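Side-chain contacts in Afp3 (Serratia entomophila, PDB 6RBN), which probably builds, with related subunits, the contractile sheath that encloses the inner tube of the anti-feeding prophage injection particle: residues 55-59 / 60-64; 114-117 / 118-122; 134-137 / 138-141; 158-162 / 163-167. All blocks are in the same frame, centred on the assembly; numbering follows the deposited sequence.

Overall arrangement
The four contacts are local turns at or near helix ends, following one another along the chain without overlap. Contacts 1 and 2 belong to successive helices, 53-59 and 111-120, and meet through Y56 and L115, with CE1 of Y56 3.6 Å from CD1 of L115. Contact 4 forms the middle link. It touches contact 2 through A114 and P159, and contact 3 through A134, whose CB lies 3.6 Å from CD1 of Y165. Contacts 3 and 4 are neighbours, their centres about 13 Å apart, whereas contacts 2 and 3 lie about 27 Å apart between centres. Among these segments, I58 of contact 1 packs on T320 of Afp2; no other protein chain touches contacts 2 to 4.

Contact 1: 55-59 / 60-64; sequences DYTIL and FDSNV
One face of the Y56 ring is taken by the CB of F60, a CH-pi contact with CB 4.0 Å from the centroid of the Y56 ring. Beyond CB the F60 ring swings past that of Y56. The two planes are only 22° apart, but they are offset enough that little of one ring lies above the other; CD2 of F60 lies 3.7 Å from CD1 of Y56, and the CB of F60 remains the main point of contact. Farther round the tyrosine, the CB of S62 approaches obliquely, 4.0 Å from CE2 of Y56. What carries the Y56 ring to this place is its first torsion: CG stands anti to the backbone N (chi1 180°), and the ring reaches along the chain toward the residues that leave the helix. A large flat residue suits such a post, since it can meet two successive parts of the departing loop at once. T57 supplies a smaller piece, its methyl CG2 lying 3.9 Å from OG of S62, while its hydroxyl bonds back to the carbonyl of L54. L59 adds its CB, 3.9 Å from CD2 of F60. Y56 and F60 both touch L128 of strand 127-130, and Y56 also reaches W53. The backbone is closed by one good bond, F60 N to Y56 O at 2.9 Å with an N-H...O angle of 149°. F60 is also the first residue to leave helical backbone angles, and this is a helix C-terminus whose last i to i+4 bond is accompanied by the CH-pi contact of the same two residues.

Contact 2: 114-117 / 118-122; sequences ALRL and YFQNG
Q120 folds back over the carbonyl of R116, one turn earlier in the helix. Its CB passes 3.5 Å from the O of R116, and its CG comes to 3.2 Å from that same O. With CG beside the backbone N (chi1 -74°) and the chain extended beyond it, the amide is carried out between two side chains: OE1 of Q120 lies 3.5 Å from CD2 of L117, and NE2 of Q120 sits 3.7 Å from CG of R116. The amide therefore meets aliphatic carbons; the arginine head lies farther out, although its plane is nearly parallel to the amide. On the buried side, the F119 ring lies obliquely against the O of L115, which also accepts the F119 N at 3.1 Å (N-H...O angle 154°), and CD2 of Y118 lies over the centre of that ring. Q120 N bonds likewise to the O of R116 at 3.1 Å. G122 follows at positive phi, where a CB would be jammed against the preceding carbonyl, which explains the glycine. L115 packs on W53, and L117 on L273 of helix 271-284. Chemically the contact is divided: main-chain hydrogen bonds keep the turns, and the buried sides carry mostly apolar groups, with OD1 of N121 satisfied by the N of N297. R116 and Q120, both partly exposed, meet through carbon rather than by a polar bond between them.

Contact 3: 134-137 / 138-141; sequences ADDN and GPLA
Between N137 and A141 the chain closes a loosely bonded helical turn, in which the N of A141 reaches the O of N137 by a weak hydrogen bond of 3.3 Å. The side chains gather round this turn and the residues leading into it. D136 sets its carboxylate between its own backbone N and carbonyl carbon (chi1 51°), which lays it across the ring of P139 at about a right angle, with OD2 of D136 4.0 Å from CG of P139. The ring also touches main chain, since CD of P139 lies 3.4 Å from the O of D136. Proline fits the first turn of a helix, where no amide hydrogen is needed for an i to i+4 bond. At the backbone angles of G138, just before it, a CB would probably come too close to CD of P139. L140 points back over the loop, its CD1 3.4 Å from the O of A134, and the methyl of A141 rests on the O of N137. The loop after strand 127-130 runs into this turn, which is helix 137-141: P139 and D136 lie on L131, while L140 packs on A168 and A134 on Y165, both of helix 163-172.

Contact 4: 158-162 / 163-167; sequences SPDPD and ETYRT
D160 and Y165 each hold CG anti to the backbone N (chi1 -168° and -174°), torsions that turn the aspartate inward and bring the tyrosine ring up beside it. OD2 of D160 comes 3.3 Å from CD2 of Y165, and OD1 of D160 lies over one face of the ring, with the carboxylate and ring planes 41° apart. The carboxylate merely packs against the ring; what draws it there is the salt bridge of OD2 with R35, together with a bond from the N of D162. Tyrosine suits the place because its ring makes a cation-pi contact with R35 and its hydroxyl bonds to the O of L131. R166 approaches from the next position of the helix. A bend at its third torsion brings the guanidinium back toward the loop, where NE donates to the O of D162 at 3.0 Å. The O of D160 lies over one face of the guanidinium, and CD of R166 is 3.2 Å from that O. S158 adds OG, 3.9 Å from CG of R166. D162, at the junction, packs against the tyrosine, with CB of D162 3.7 Å from CB of Y165. OD1 of D162 accepts a weak hydrogen bond from the N of E163. One turn on, OG1 of T167 bonds to the O of E163 at 3.1 Å. The loop itself is braced by the N of D162, which gives a 3.2 Å bond to OD2 of D160: an Asx turn in the loop just before helix 163-172.

Contact 1: 55-59 / 60-64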
loop_
_atom_site.group_PDB
_atom_site.type_symbol
_atom_site.label_atom_id
_atom_site.label_comp_id
_atom_site.label_asym_id
_atom_site.label_seq_id
_atom_site.Cartn_x
_atom_site.Cartn_y
_atom_site.Cartn_z
ATOM N N ASP D 55 -58.731 -22.847 28.735
ATOM C CA ASP D 55 -58.214 -23.854 29.653
ATOM C C ASP D 55 -59.088 -23.969 30.892
ATOM O O ASP D 55 -59.151 -25.029 31.522
ATOM C CB ASP D 55 -56.775 -23.526 30.042
ATOM C CG ASP D 55 -55.806 -23.699 28.891
ATOM O OD1 ASP D 55 -56.078 -24.536 28.004
ATOM O OD2 ASP D 55 -54.767 -23.005 28.874
ATOM N N TYR D 56 -59.769 -22.882 31.264
ATOM C CA TYR D 56 -60.652 -22.923 32.423
ATOM C C TYR D 56 -61.914 -23.722 32.132
ATOM O O TYR D 56 -62.413 -24.444 33.001
ATOM C CB TYR D 56 -61.009 -21.504 32.864
ATOM C CG TYR D 56 -61.928 -21.456 34.061
ATOM C CD1 TYR D 56 -61.460 -21.752 35.330
ATOM C CD2 TYR D 56 -63.264 -21.110 33.919
ATOM C CE1 TYR D 56 -62.295 -21.706 36.424
ATOM C CE2 TYR D 56 -64.105 -21.065 35.008
ATOM C CZ TYR D 56 -63.614 -21.364 36.256
ATOM O OH TYR D 56 -64.450 -21.319 37.343
ATOM N N THR D 57 -62.448 -23.606 30.914
ATOM C CA THR D 57 -63.690 -24.291 30.584
ATOM C C THR D 57 -63.505 -25.792 30.418
ATOM O O THR D 57 -64.484 -26.536 30.518
ATOM C CB THR D 57 -64.292 -23.708 29.310
ATOM O OG1 THR D 57 -63.376 -23.886 28.224
ATOM C CG2 THR D 57 -64.570 -22.231 29.488
ATOM N N ILE D 58 -62.282 -26.252 30.172
ATOM C CA ILE D 58 -62.043 -27.682 30.023
ATOM C C ILE D 58 -61.758 -28.325 31.373
ATOM O O ILE D 58 -62.266 -29.409 31.678
ATOM C CB ILE D 58 -60.898 -27.911 29.019
ATOM C CG1 ILE D 58 -61.299 -27.383 27.646
ATOM C CG2 ILE D 58 -60.536 -29.381 28.919
ATOM C CD1 ILE D 58 -60.167 -27.341 26.670
ATOM N N LEU D 59 -60.966 -27.660 32.213
ATOM C CA LEU D 59 -60.570 -28.249 33.486
ATOM C C LEU D 59 -61.635 -28.048 34.555
ATOM O O LEU D 59 -61.919 -28.959 35.339
ATOM C CB LEU D 59 -59.237 -27.660 33.939
ATOM C CG LEU D 59 -58.050 -27.990 33.039
ATOM C CD1 LEU D 59 -56.813 -27.255 33.505
ATOM C CD2 LEU D 59 -57.806 -29.481 33.020
ATOM N N PHE D 60 -62.233 -26.864 34.607
ATOM C CA PHE D 60 -63.198 -26.516 35.637
ATOM C C PHE D 60 -64.589 -26.360 35.042
ATOM O O PHE D 60 -64.758 -26.079 33.853
ATOM C CB PHE D 60 -62.793 -25.221 36.341
ATOM C CG PHE D 60 -61.554 -25.344 37.170
ATOM C CD1 PHE D 60 -61.622 -25.788 38.476
ATOM C CD2 PHE D 60 -60.316 -25.034 36.636
ATOM C CE1 PHE D 60 -60.483 -25.905 39.241
ATOM C CE2 PHE D 60 -59.172 -25.154 37.394
ATOM C CZ PHE D 60 -59.257 -25.588 38.700
ATOM N N ASP D 61 -65.593 -26.547 35.893
ATOM C CA ASP D 61 -66.972 -26.311 35.492
ATOM C C ASP D 61 -67.210 -24.810 35.434
ATOM O O ASP D 61 -67.059 -24.114 36.442
ATOM C CB ASP D 61 -67.930 -26.976 36.476
ATOM C CG ASP D 61 -69.350 -27.075 35.944
ATOM O OD1 ASP D 61 -69.607 -26.641 34.803
ATOM O OD2 ASP D 61 -70.218 -27.596 36.676
ATOM N N SER D 62 -67.573 -24.308 34.258
ATOM C CA SER D 62 -67.719 -22.875 34.062
ATOM C C SER D 62 -69.165 -22.406 34.070
ATOM O O SER D 62 -69.401 -21.197 34.007
ATOM C CB SER D 62 -67.057 -22.451 32.748
ATOM O OG SER D 62 -67.729 -23.014 31.637
ATOM N N ASN D 63 -70.136 -23.316 34.139
ATOM C CA ASN D 63 -71.543 -22.905 34.201
ATOM C C ASN D 63 -72.005 -22.824 35.653
ATOM O O ASN D 63 -72.258 -21.727 36.160
ATOM C CB ASN D 63 -72.406 -23.870 33.390
ATOM C CG ASN D 63 -72.031 -23.885 31.924
ATOM O OD1 ASN D 63 -71.570 -24.897 31.398
ATOM N ND2 ASN D 63 -72.215 -22.752 31.258
ATOM N N VAL D 64 -72.038 -23.972 36.335
ATOM C CA VAL D 64 -72.362 -24.153 37.757
ATOM C C VAL D 64 -73.684 -23.468 38.102
ATOM O O VAL D 64 -73.677 -22.327 38.586
ATOM C CB VAL D 64 -71.213 -23.668 38.656
ATOM C CG1 VAL D 64 -71.442 -24.094 40.107
ATOM C CG2 VAL D 64 -69.894 -24.210 38.160
#

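Contact 2: 114-117 / 118-122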
loop_
_atom_site.group_PDB
_atom_site.type_symbol
_atom_site.label_atom_id
_atom_site.label_comp_id
_atom_site.label_asym_id
_atom_site.label_seq_id
_atom_site.Cartn_x
_atom_site.Cartn_y
_atom_site.Cartn_z
ATOM N N ALA D 114 -65.678 -14.192 38.218
ATOM C CA ALA D 114 -64.535 -13.357 38.580
ATOM C C ALA D 114 -63.335 -13.603 37.675
ATOM O O ALA D 114 -62.506 -12.704 37.501
ATOM C CB ALA D 114 -64.156 -13.593 40.041
ATOM N N LEU D 115 -63.217 -14.795 37.085
ATOM C CA LEU D 115 -62.122 -15.013 36.147
ATOM C C LEU D 115 -62.398 -14.437 34.772
ATOM O O LEU D 115 -61.451 -14.076 34.070
ATOM C CB LEU D 115 -61.793 -16.493 35.994
ATOM C CG LEU D 115 -60.997 -17.103 37.131
ATOM C CD1 LEU D 115 -60.683 -18.516 36.776
ATOM C CD2 LEU D 115 -59.729 -16.318 37.332
ATOM N N ARG D 116 -63.660 -14.369 34.353
ATOM C CA ARG D 116 -63.961 -13.732 33.076
ATOM C C ARG D 116 -63.652 -12.242 33.128
ATOM O O ARG D 116 -63.124 -11.679 32.164
ATOM C CB ARG D 116 -65.412 -14.007 32.686
ATOM C CG ARG D 116 -65.858 -13.284 31.437
ATOM C CD ARG D 116 -67.137 -13.834 30.862
ATOM N NE ARG D 116 -66.893 -15.101 30.180
ATOM C CZ ARG D 116 -67.846 -15.885 29.690
ATOM N NH1 ARG D 116 -67.521 -17.016 29.083
ATOM N NH2 ARG D 116 -69.120 -15.541 29.806
ATOM N N LEU D 117 -63.881 -11.606 34.270
ATOM C CA LEU D 117 -63.473 -10.217 34.424
ATOM C C LEU D 117 -61.968 -10.065 34.579
ATOM O O LEU D 117 -61.453 -8.958 34.403
ATOM C CB LEU D 117 -64.184 -9.604 35.617
ATOM C CG LEU D 117 -65.691 -9.542 35.429
ATOM C CD1 LEU D 117 -66.300 -9.085 36.709
ATOM C CD2 LEU D 117 -66.042 -8.602 34.296
ATOM N N TYR D 118 -61.256 -11.141 34.911
ATOM C CA TYR D 118 -59.800 -11.082 34.945
ATOM C C TYR D 118 -59.218 -11.041 33.539
ATOM O O TYR D 118 -58.319 -10.244 33.252
ATOM C CB TYR D 118 -59.238 -12.266 35.731
ATOM C CG TYR D 118 -57.734 -12.363 35.678
ATOM C CD1 TYR D 118 -56.936 -11.458 36.357
ATOM C CD2 TYR D 118 -57.112 -13.366 34.948
ATOM C CE1 TYR D 118 -55.562 -11.547 36.307
ATOM C CE2 TYR D 118 -55.744 -13.460 34.892
ATOM C CZ TYR D 118 -54.975 -12.552 35.572
ATOM O OH TYR D 118 -53.609 -12.643 35.516
ATOM N N PHE D 119 -59.713 -11.896 32.642
ATOM C CA PHE D 119 -59.138 -11.948 31.304
ATOM C C PHE D 119 -59.639 -10.800 30.432
ATOM O O PHE D 119 -59.005 -10.457 29.428
ATOM C CB PHE D 119 -59.432 -13.293 30.648
ATOM C CG PHE D 119 -58.722 -14.450 31.283
ATOM C CD1 PHE D 119 -57.374 -14.653 31.066
ATOM C CD2 PHE D 119 -59.409 -15.357 32.062
ATOM C CE1 PHE D 119 -56.719 -15.717 31.641
ATOM C CE2 PHE D 119 -58.760 -16.426 32.641
ATOM C CZ PHE D 119 -57.414 -16.603 32.428
ATOM N N GLN D 120 -60.777 -10.198 30.789
ATOM C CA GLN D 120 -61.228 -9.008 30.071
ATOM C C GLN D 120 -60.390 -7.785 30.415
ATOM O O GLN D 120 -60.342 -6.832 29.633
ATOM C CB GLN D 120 -62.698 -8.717 30.364
ATOM C CG GLN D 120 -63.671 -9.658 29.692
ATOM C CD GLN D 120 -65.109 -9.364 30.059
ATOM O OE1 GLN D 120 -65.388 -8.448 30.828
ATOM N NE2 GLN D 120 -66.028 -10.155 29.523
ATOM N N ASN D 121 -59.739 -7.787 31.570
ATOM C CA ASN D 121 -58.955 -6.651 32.026
ATOM C C ASN D 121 -57.456 -6.858 31.856
ATOM O O ASN D 121 -56.675 -6.075 32.401
ATOM C CB ASN D 121 -59.272 -6.361 33.490
ATOM C CG ASN D 121 -60.645 -5.770 33.674
ATOM O OD1 ASN D 121 -61.037 -4.856 32.960
ATOM N ND2 ASN D 121 -61.395 -6.305 34.619
ATOM N N GLY D 122 -57.041 -7.876 31.113
ATOM C CA GLY D 122 -55.636 -8.213 31.012
ATOM C C GLY D 122 -55.335 -9.547 31.663
ATOM O O GLY D 122 -55.242 -9.644 32.887
#

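Contact 3: 134-137 / 138-141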
loop_
_atom_site.group_PDB
_atom_site.type_symbol
_atom_site.label_atom_id
_atom_site.label_comp_id
_atom_site.label_asym_id
_atom_site.label_seq_id
_atom_site.Cartn_x
_atom_site.Cartn_y
_atom_site.Cartn_z
ATOM N N ALA D 134 -64.685 -22.442 54.132
ATOM C CA ALA D 134 -63.693 -21.568 54.750
ATOM C C ALA D 134 -62.991 -22.241 55.924
ATOM O O ALA D 134 -61.765 -22.144 56.059
ATOM C CB ALA D 134 -64.350 -20.266 55.199
ATOM N N ASP D 135 -63.744 -22.927 56.780
ATOM C CA ASP D 135 -63.241 -23.339 58.087
ATOM C C ASP D 135 -62.385 -24.601 58.064
ATOM O O ASP D 135 -62.024 -25.080 59.144
ATOM C CB ASP D 135 -64.415 -23.518 59.051
ATOM C CG ASP D 135 -65.478 -24.466 58.519
ATOM O OD1 ASP D 135 -65.368 -24.912 57.360
ATOM O OD2 ASP D 135 -66.430 -24.763 59.267
ATOM N N ASP D 136 -62.048 -25.162 56.902
ATOM C CA ASP D 136 -61.164 -26.328 56.862
ATOM C C ASP D 136 -59.711 -25.867 56.998
ATOM O O ASP D 136 -59.020 -25.520 56.038
ATOM C CB ASP D 136 -61.419 -27.170 55.607
ATOM C CG ASP D 136 -61.406 -26.359 54.323
ATOM O OD1 ASP D 136 -61.254 -25.127 54.388
ATOM O OD2 ASP D 136 -61.560 -26.964 53.242
ATOM N N ASN D 137 -59.224 -25.895 58.236
ATOM C CA ASN D 137 -57.881 -25.429 58.559
ATOM C C ASN D 137 -56.788 -26.400 58.127
ATOM O O ASN D 137 -55.607 -26.114 58.340
ATOM C CB ASN D 137 -57.774 -25.153 60.059
ATOM C CG ASN D 137 -58.695 -24.040 60.509
ATOM O OD1 ASN D 137 -59.627 -24.265 61.280
ATOM N ND2 ASN D 137 -58.446 -22.831 60.021
ATOM N N GLY D 138 -57.149 -27.535 57.538
ATOM C CA GLY D 138 -56.200 -28.438 56.934
ATOM C C GLY D 138 -55.580 -27.897 55.658
ATOM O O GLY D 138 -54.365 -27.687 55.589
ATOM N N PRO D 139 -56.390 -27.691 54.611
ATOM C CA PRO D 139 -55.839 -27.135 53.361
ATOM C C PRO D 139 -55.343 -25.701 53.466
ATOM O O PRO D 139 -54.513 -25.297 52.645
ATOM C CB PRO D 139 -57.017 -27.244 52.383
ATOM C CG PRO D 139 -57.827 -28.357 52.905
ATOM C CD PRO D 139 -57.733 -28.258 54.394
ATOM N N LEU D 140 -55.816 -24.915 54.435
ATOM C CA LEU D 140 -55.275 -23.570 54.592
ATOM C C LEU D 140 -53.917 -23.583 55.277
ATOM O O LEU D 140 -53.110 -22.672 55.060
ATOM C CB LEU D 140 -56.247 -22.688 55.366
ATOM C CG LEU D 140 -57.510 -22.290 54.611
ATOM C CD1 LEU D 140 -58.455 -21.542 55.524
ATOM C CD2 LEU D 140 -57.145 -21.441 53.410
ATOM N N ALA D 141 -53.644 -24.590 56.106
ATOM C CA ALA D 141 -52.317 -24.703 56.696
ATOM C C ALA D 141 -51.303 -25.208 55.682
ATOM O O ALA D 141 -50.115 -24.882 55.777
ATOM C CB ALA D 141 -52.352 -25.625 57.913
#

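Contact 4: 158-162 / 163-167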
loop_
_atom_site.group_PDB
_atom_site.type_symbol
_atom_site.label_atom_id
_atom_site.label_comp_id
_atom_site.label_asym_id
_atom_site.label_seq_id
_atom_site.Cartn_x
_atom_site.Cartn_y
_atom_site.Cartn_z
ATOM N N SER D 158 -57.338 -13.072 46.503
ATOM C CA SER D 158 -58.423 -14.068 46.582
ATOM C C SER D 158 -59.788 -13.441 46.295
ATOM O O SER D 158 -60.246 -12.600 47.077
ATOM C CB SER D 158 -58.448 -14.723 47.952
ATOM O OG SER D 158 -58.868 -13.804 48.942
ATOM N N PRO D 159 -60.486 -13.835 45.200
ATOM C CA PRO D 159 -61.730 -13.164 44.746
ATOM C C PRO D 159 -63.035 -13.780 45.247
ATOM O O PRO D 159 -63.820 -14.368 44.489
ATOM C CB PRO D 159 -61.609 -13.280 43.227
ATOM C CG PRO D 159 -60.961 -14.622 43.042
ATOM C CD PRO D 159 -60.029 -14.826 44.213
ATOM N N ASP D 160 -63.339 -13.629 46.533
ATOM C CA ASP D 160 -64.541 -14.296 47.015
ATOM C C ASP D 160 -65.460 -13.309 47.724
ATOM O O ASP D 160 -64.989 -12.468 48.495
ATOM C CB ASP D 160 -64.168 -15.439 47.957
ATOM C CG ASP D 160 -65.337 -16.341 48.269
ATOM O OD1 ASP D 160 -65.735 -17.123 47.384
ATOM O OD2 ASP D 160 -65.859 -16.270 49.399
ATOM N N PRO D 161 -66.774 -13.382 47.484
ATOM C CA PRO D 161 -67.678 -12.381 48.076
ATOM C C PRO D 161 -67.938 -12.569 49.560
ATOM O O PRO D 161 -68.420 -11.628 50.200
ATOM C CB PRO D 161 -68.967 -12.556 47.267
ATOM C CG PRO D 161 -68.922 -13.957 46.807
ATOM C CD PRO D 161 -67.483 -14.257 46.538
ATOM N N ASP D 162 -67.653 -13.738 50.128
ATOM C CA ASP D 162 -67.859 -13.940 51.556
ATOM C C ASP D 162 -66.779 -13.210 52.344
ATOM O O ASP D 162 -65.638 -13.083 51.895
ATOM C CB ASP D 162 -67.849 -15.432 51.885
ATOM C CG ASP D 162 -68.395 -15.741 53.271
ATOM O OD1 ASP D 162 -68.821 -14.810 53.985
ATOM O OD2 ASP D 162 -68.390 -16.929 53.651
ATOM N N GLU D 163 -67.146 -12.728 53.532
ATOM C CA GLU D 163 -66.223 -11.922 54.322
ATOM C C GLU D 163 -65.342 -12.792 55.210
ATOM O O GLU D 163 -64.136 -12.552 55.313
ATOM C CB GLU D 163 -67.009 -10.916 55.163
ATOM C CG GLU D 163 -66.186 -9.784 55.766
ATOM C CD GLU D 163 -65.596 -10.112 57.124
ATOM O OE1 GLU D 163 -66.182 -10.948 57.843
ATOM O OE2 GLU D 163 -64.550 -9.527 57.474
ATOM N N THR D 164 -65.926 -13.793 55.869
ATOM C CA THR D 164 -65.154 -14.677 56.730
ATOM C C THR D 164 -64.321 -15.679 55.944
ATOM O O THR D 164 -63.404 -16.280 56.511
ATOM C CB THR D 164 -66.080 -15.428 57.682
ATOM O OG1 THR D 164 -67.011 -16.209 56.925
ATOM C CG2 THR D 164 -66.842 -14.451 58.561
ATOM N N TYR D 165 -64.632 -15.878 54.662
ATOM C CA TYR D 165 -63.808 -16.729 53.813
ATOM C C TYR D 165 -62.456 -16.083 53.550
ATOM O O TYR D 165 -61.422 -16.755 53.591
ATOM C CB TYR D 165 -64.538 -16.990 52.498
ATOM C CG TYR D 165 -63.888 -17.979 51.555
ATOM C CD1 TYR D 165 -64.115 -19.340 51.679
ATOM C CD2 TYR D 165 -63.047 -17.549 50.544
ATOM C CE1 TYR D 165 -63.531 -20.241 50.809
ATOM C CE2 TYR D 165 -62.460 -18.435 49.675
ATOM C CZ TYR D 165 -62.702 -19.776 49.812
ATOM O OH TYR D 165 -62.107 -20.652 48.940
ATOM N N ARG D 166 -62.450 -14.776 53.284
ATOM C CA ARG D 166 -61.211 -14.085 52.948
ATOM C C ARG D 166 -60.333 -13.880 54.172
ATOM O O ARG D 166 -59.103 -13.871 54.060
ATOM C CB ARG D 166 -61.526 -12.745 52.294
ATOM C CG ARG D 166 -62.114 -12.871 50.917
ATOM C CD ARG D 166 -62.530 -11.522 50.393
ATOM N NE ARG D 166 -63.658 -11.006 51.155
ATOM C CZ ARG D 166 -64.232 -9.832 50.937
ATOM N NH1 ARG D 166 -63.798 -9.059 49.963
ATOM N NH2 ARG D 166 -65.255 -9.440 51.681
ATOM N N THR D 167 -60.947 -13.697 55.344
ATOM C CA THR D 167 -60.193 -13.531 56.581
ATOM C C THR D 167 -59.418 -14.794 56.943
ATOM O O THR D 167 -58.293 -14.698 57.445
ATOM C CB THR D 167 -61.154 -13.127 57.704
ATOM O OG1 THR D 167 -61.862 -11.947 57.309
ATOM C CG2 THR D 167 -60.416 -12.830 58.997
#